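Local coordinates for fiber protein 2 (Fowl adenovirus 1, PDB 2VTW) that forms the receptor-binding head of the trimeric short fibre and probably attaches the virion to its host cell, at residues 73-78 with 113-118; 153-158 with 163-168. All blocks are in the same frame, centred on the assembly; numbering follows the deposited sequence.

Following the chain from the N terminus, contact 1 comes first: it closes a long, mostly irregular excursion of 34 residues and brings 113-118 back to strand 71-76. Contact 2 opens only after contact 1 has closed, and it shuts a five-residue loop between strands 147-157 and 163-173. The two are thus in series, neither nested nor crossed along the sequence, yet their centres lie about 5 Å apart. In the sheet the hairpin of contact 2 fills the gap between the segments of contact 1: strand 163-173 pairs with 71-76, V76 N lying 2.9 Å from I167 O, and strand 147-157 pairs with 115-116, F115 O lying 2.8 Å from L157 N.

Contact 1: 73-78 with 113-118; sequences TVWVSS and PVFNMN
W75 and F115 meet mainly through their rings, with their CA atoms 10.8 Å apart. The closest approach is W75 CZ2 to F115 CD2, at 3.3 Å, so the benzo half of the indole meets the CD2 side of the phenyl obliquely. F115 CB also lies 3.9 Å from W75 CZ2, and F115 CE2 reaches further along, to W75 NE1 at 3.7 Å. The planes are nearly parallel, 7° apart, but slid past one another: the centroids of the indole five-membered ring and the phenyl are 5.0 Å apart and the rings barely overlap. The two side chains use different torsions to get there. W75 sets CG opposite its carbonyl carbon (chi1 -76°), whereas F115 extends with CG opposite its backbone N (chi1 176°), and each ring is carried over the ground between the strands. That ground is the hairpin of strands 147-157 and 163-173, which separates strand 71-76 from strand 115-116 in the sheet of this beta-sandwich head domain. V156 touches both rings, and W75 also rests on L166 and A168. Y124 adds a third ring, inclined to W75 and to F115, and its backbone oxygen takes a hydrogen bond from T73 OG1. Both W75 and F115 are buried. Just beyond F115 the chain turns: N116 OD1 accepts from N118 N at 3.1 Å, an Asx turn in which the donor stands above the carbonyl plane. N118 ND2 bonds to A158 O and adds a weak bond to the same N116 oxygen, while the side chain of M117 packs on V156.

Contact 2: 153-158 with 163-168; sequences VTPVLA and TYNLIA
V156 and Y164 form the hydrogen-bonded pair nearest the turn in an antiparallel beta hairpin, strands 147-157 and 163-173 of the head domain. V156 N reaches Y164 O at 2.6 Å, and Y164 N returns to V156 O. The next such pair is T154 with L166, whose bond from T154 N to L166 O measures 2.7 Å and runs almost straight on to the carbonyl. CA-H groups of the non-hydrogen-bonded residues also approach the carbonyls of the hydrogen-bonded ones, T163 CA lying 3.2 Å from V156 O. On the face of V153, P155 and L157, V153 CG2 touches I167 CG1 at 4.1 Å. On the other face the V156 and L166 side chains cross at about a right angle, V156 CG2, opposite its carbonyl carbon, lying 4.1 Å from L166 CB. Y164 CE2 lies 3.7 Å from A158 CB. Here W75 also touches T154. Further out, T154 OG1 is bonded to Q152 NE2. The Y164 ring meets F79 edge-to-face, and its hydroxyl bonds to Q82 OE1 and N160 ND2.

Contact 1: 73-78 with 113-118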
loop_
_atom_site.group_PDB
_atom_site.type_symbol
_atom_site.label_atom_id
_atom_site.label_comp_id
_atom_site.label_asym_id
_atom_site.label_seq_id
_atom_site.Cartn_x
_atom_site.Cartn_y
_atom_site.Cartn_z
ATOM N N THR A 73 5.820 -17.118 -9.636
ATOM C CA THR A 73 6.396 -15.789 -9.873
ATOM C C THR A 73 5.967 -15.244 -11.215
ATOM O O THR A 73 5.926 -15.971 -12.224
ATOM C CB THR A 73 7.931 -15.829 -9.779
ATOM O OG1 THR A 73 8.306 -16.314 -8.489
ATOM C CG2 THR A 73 8.573 -14.450 -10.040
ATOM N N VAL A 74 5.632 -13.964 -11.209
ATOM C CA VAL A 74 5.395 -13.177 -12.399
ATOM C C VAL A 74 6.430 -12.018 -12.410
ATOM O O VAL A 74 6.637 -11.334 -11.397
ATOM C CB VAL A 74 3.954 -12.617 -12.421
ATOM C CG1 VAL A 74 3.739 -11.645 -13.616
ATOM C CG2 VAL A 74 2.969 -13.765 -12.493
ATOM N N TRP A 75 7.106 -11.847 -13.546
ATOM C CA TRP A 75 8.057 -10.759 -13.768
ATOM C C TRP A 75 7.407 -9.625 -14.522
ATOM O O TRP A 75 6.890 -9.834 -15.610
ATOM C CB TRP A 75 9.266 -11.274 -14.571
ATOM C CG TRP A 75 10.184 -12.065 -13.738
ATOM C CD1 TRP A 75 10.222 -13.411 -13.622
ATOM C CD2 TRP A 75 11.201 -11.551 -12.863
ATOM N NE1 TRP A 75 11.198 -13.775 -12.728
ATOM C CE2 TRP A 75 11.808 -12.647 -12.244
ATOM C CE3 TRP A 75 11.628 -10.268 -12.522
ATOM C CZ2 TRP A 75 12.846 -12.501 -11.330
ATOM C CZ3 TRP A 75 12.649 -10.126 -11.622
ATOM C CH2 TRP A 75 13.255 -11.226 -11.040
ATOM N N VAL A 76 7.391 -8.422 -13.952
ATOM C CA VAL A 76 6.985 -7.235 -14.725
ATOM C C VAL A 76 8.246 -6.554 -15.254
ATOM O O VAL A 76 9.198 -6.285 -14.484
ATOM C CB VAL A 76 6.127 -6.243 -13.926
ATOM C CG1 VAL A 76 5.925 -4.946 -14.692
ATOM C CG2 VAL A 76 4.787 -6.882 -13.606
ATOM N N SER A 77 8.235 -6.280 -16.562
ATOM C CA SER A 77 9.416 -5.800 -17.285
ATOM C C SER A 77 9.046 -4.600 -18.093
ATOM O O SER A 77 7.922 -4.510 -18.566
ATOM C CB SER A 77 9.977 -6.895 -18.191
ATOM O OG SER A 77 11.126 -6.449 -18.902
ATOM N N SER A 78 9.983 -3.646 -18.152
ATOM C CA SER A 78 9.951 -2.525 -19.061
ATOM C C SER A 78 10.878 -2.764 -20.300
ATOM O O SER A 78 10.940 -1.912 -21.163
ATOM C CB SER A 78 10.407 -1.245 -18.355
ATOM O OG SER A 78 11.764 -1.347 -17.919
ATOM N N PRO A 113 19.454 -10.989 -4.276
ATOM C CA PRO A 113 20.101 -11.929 -5.225
ATOM C C PRO A 113 19.738 -11.725 -6.711
ATOM O O PRO A 113 18.589 -11.437 -7.047
ATOM C CB PRO A 113 19.642 -13.297 -4.721
ATOM C CG PRO A 113 19.449 -13.082 -3.252
ATOM C CD PRO A 113 18.793 -11.713 -3.175
ATOM N N VAL A 114 20.745 -11.807 -7.580
ATOM C CA VAL A 114 20.526 -11.675 -9.019
ATOM C C VAL A 114 19.709 -12.865 -9.510
ATOM O O VAL A 114 19.908 -13.997 -9.050
ATOM C CB VAL A 114 21.889 -11.570 -9.819
ATOM C CG1 VAL A 114 22.859 -12.559 -9.294
ATOM C CG2 VAL A 114 21.680 -11.812 -11.325
ATOM N N PHE A 115 18.800 -12.609 -10.439
ATOM C CA PHE A 115 18.135 -13.678 -11.175
ATOM C C PHE A 115 18.976 -13.967 -12.434
ATOM O O PHE A 115 18.975 -13.189 -13.386
ATOM C CB PHE A 115 16.701 -13.282 -11.529
ATOM C CG PHE A 115 15.960 -14.285 -12.377
ATOM C CD1 PHE A 115 16.100 -15.631 -12.172
ATOM C CD2 PHE A 115 15.099 -13.857 -13.370
ATOM C CE1 PHE A 115 15.409 -16.542 -12.962
ATOM C CE2 PHE A 115 14.404 -14.778 -14.162
ATOM C CZ PHE A 115 14.562 -16.112 -13.945
ATOM N N ASN A 116 19.708 -15.077 -12.407
ATOM C CA ASN A 116 20.608 -15.423 -13.512
ATOM C C ASN A 116 19.883 -16.256 -14.560
ATOM O O ASN A 116 19.662 -17.453 -14.383
ATOM C CB ASN A 116 21.864 -16.135 -13.008
ATOM C CG ASN A 116 23.040 -16.043 -14.001
ATOM O OD1 ASN A 116 22.850 -15.796 -15.187
ATOM N ND2 ASN A 116 24.254 -16.219 -13.494
ATOM N N MET A 117 19.508 -15.600 -15.651
ATOM C CA MET A 117 18.850 -16.266 -16.772
ATOM C C MET A 117 19.772 -17.204 -17.577
ATOM O O MET A 117 19.292 -17.954 -18.424
ATOM C CB MET A 117 18.272 -15.229 -17.716
ATOM C CG MET A 117 17.165 -14.433 -17.099
ATOM S SD MET A 117 16.391 -13.453 -18.343
ATOM C CE MET A 117 15.406 -14.705 -19.192
ATOM N N ASN A 118 21.079 -17.148 -17.315
ATOM C CA ASN A 118 22.052 -18.010 -17.976
ATOM C C ASN A 118 22.139 -19.413 -17.396
ATOM O O ASN A 118 22.850 -20.244 -17.949
ATOM C CB ASN A 118 23.454 -17.380 -17.908
ATOM C CG ASN A 118 23.552 -16.111 -18.701
ATOM O OD1 ASN A 118 23.314 -16.125 -19.901
ATOM N ND2 ASN A 118 23.898 -15.003 -18.046
#

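Contact 2: 153-158 with 163-168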
loop_
_atom_site.group_PDB
_atom_site.type_symbol
_atom_site.label_atom_id
_atom_site.label_comp_id
_atom_site.label_asym_id
_atom_site.label_seq_id
_atom_site.Cartn_x
_atom_site.Cartn_y
_atom_site.Cartn_z
ATOM N N VAL A 153 11.956 -5.485 -6.479
ATOM C CA VAL A 153 12.751 -5.035 -7.631
ATOM C C VAL A 153 14.095 -5.789 -7.590
ATOM O O VAL A 153 14.777 -5.825 -6.565
ATOM C CB VAL A 153 12.965 -3.544 -7.613
ATOM C CG1 VAL A 153 14.002 -3.125 -8.665
ATOM C CG2 VAL A 153 11.645 -2.841 -7.839
ATOM N N THR A 154 14.452 -6.406 -8.706
ATOM C CA THR A 154 15.529 -7.394 -8.746
ATOM C C THR A 154 16.381 -7.195 -10.001
ATOM O O THR A 154 15.837 -6.958 -11.076
ATOM C CB THR A 154 14.936 -8.835 -8.835
ATOM O OG1 THR A 154 13.947 -9.037 -7.802
ATOM C CG2 THR A 154 16.017 -9.847 -8.722
ATOM N N PRO A 155 17.708 -7.272 -9.871
ATOM C CA PRO A 155 18.573 -7.276 -11.078
ATOM C C PRO A 155 18.543 -8.628 -11.794
ATOM O O PRO A 155 18.799 -9.636 -11.169
ATOM C CB PRO A 155 19.977 -7.009 -10.526
ATOM C CG PRO A 155 19.910 -7.271 -9.084
ATOM C CD PRO A 155 18.476 -7.345 -8.631
ATOM N N VAL A 156 18.230 -8.632 -13.086
ATOM C CA VAL A 156 18.138 -9.892 -13.845
ATOM C C VAL A 156 19.312 -10.005 -14.846
ATOM O O VAL A 156 19.465 -9.150 -15.707
ATOM C CB VAL A 156 16.793 -10.003 -14.582
ATOM C CG1 VAL A 156 16.650 -11.369 -15.243
ATOM C CG2 VAL A 156 15.624 -9.751 -13.615
ATOM N N LEU A 157 20.143 -11.038 -14.698
ATOM C CA LEU A 157 21.292 -11.207 -15.590
ATOM C C LEU A 157 20.829 -11.941 -16.854
ATOM O O LEU A 157 20.545 -13.141 -16.824
ATOM C CB LEU A 157 22.457 -11.919 -14.900
ATOM C CG LEU A 157 23.811 -11.930 -15.643
ATOM C CD1 LEU A 157 24.417 -10.543 -15.824
ATOM C CD2 LEU A 157 24.769 -12.853 -14.919
ATOM N N ALA A 158 20.700 -11.170 -17.932
ATOM C CA ALA A 158 20.311 -11.668 -19.239
ATOM C C ALA A 158 21.447 -12.501 -19.865
ATOM O O ALA A 158 22.580 -12.541 -19.338
ATOM C CB ALA A 158 19.962 -10.493 -20.140
ATOM N N THR A 163 22.882 -6.897 -16.652
ATOM C CA THR A 163 21.839 -6.963 -15.633
ATOM C C THR A 163 20.797 -5.896 -15.972
ATOM O O THR A 163 21.136 -4.794 -16.370
ATOM C CB THR A 163 22.537 -6.807 -14.261
ATOM O OG1 THR A 163 22.372 -7.988 -13.461
ATOM C CG2 THR A 163 22.182 -5.567 -13.593
ATOM N N TYR A 164 19.518 -6.277 -15.919
ATOM C CA TYR A 164 18.393 -5.354 -16.061
ATOM C C TYR A 164 17.504 -5.422 -14.786
ATOM O O TYR A 164 17.264 -6.496 -14.222
ATOM C CB TYR A 164 17.505 -5.742 -17.252
ATOM C CG TYR A 164 18.194 -5.767 -18.594
ATOM C CD1 TYR A 164 17.941 -4.787 -19.546
ATOM C CD2 TYR A 164 19.069 -6.805 -18.924
ATOM C CE1 TYR A 164 18.567 -4.817 -20.807
ATOM C CE2 TYR A 164 19.708 -6.848 -20.183
ATOM C CZ TYR A 164 19.454 -5.847 -21.114
ATOM O OH TYR A 164 20.075 -5.876 -22.359
ATOM N N ASN A 165 16.994 -4.269 -14.368
ATOM C CA ASN A 165 16.141 -4.189 -13.167
ATOM C C ASN A 165 14.658 -4.349 -13.523
ATOM O O ASN A 165 14.084 -3.546 -14.250
ATOM C CB ASN A 165 16.388 -2.893 -12.418
ATOM C CG ASN A 165 17.816 -2.770 -11.896
ATOM O OD1 ASN A 165 18.432 -3.723 -11.401
ATOM N ND2 ASN A 165 18.353 -1.584 -12.021
ATOM N N LEU A 166 14.077 -5.436 -13.020
ATOM C CA LEU A 166 12.667 -5.786 -13.181
ATOM C C LEU A 166 12.009 -5.942 -11.796
ATOM O O LEU A 166 12.717 -6.022 -10.794
ATOM C CB LEU A 166 12.533 -7.110 -13.942
ATOM C CG LEU A 166 12.657 -7.084 -15.493
ATOM C CD1 LEU A 166 14.059 -6.648 -15.948
ATOM C CD2 LEU A 166 12.274 -8.463 -16.044
ATOM N N ILE A 167 10.672 -6.024 -11.771
ATOM C CA ILE A 167 9.916 -6.338 -10.547
ATOM C C ILE A 167 9.443 -7.805 -10.526
ATOM O O ILE A 167 8.678 -8.204 -11.375
ATOM C CB ILE A 167 8.659 -5.398 -10.357
ATOM C CG1 ILE A 167 8.993 -3.941 -10.697
ATOM C CG2 ILE A 167 8.097 -5.565 -8.894
ATOM C CD1 ILE A 167 7.806 -3.032 -10.943
ATOM N N ALA A 168 9.897 -8.581 -9.548
ATOM C CA ALA A 168 9.410 -9.934 -9.316
ATOM C C ALA A 168 8.229 -9.895 -8.328
ATOM O O ALA A 168 8.332 -9.276 -7.257
ATOM C CB ALA A 168 10.516 -10.827 -8.776
#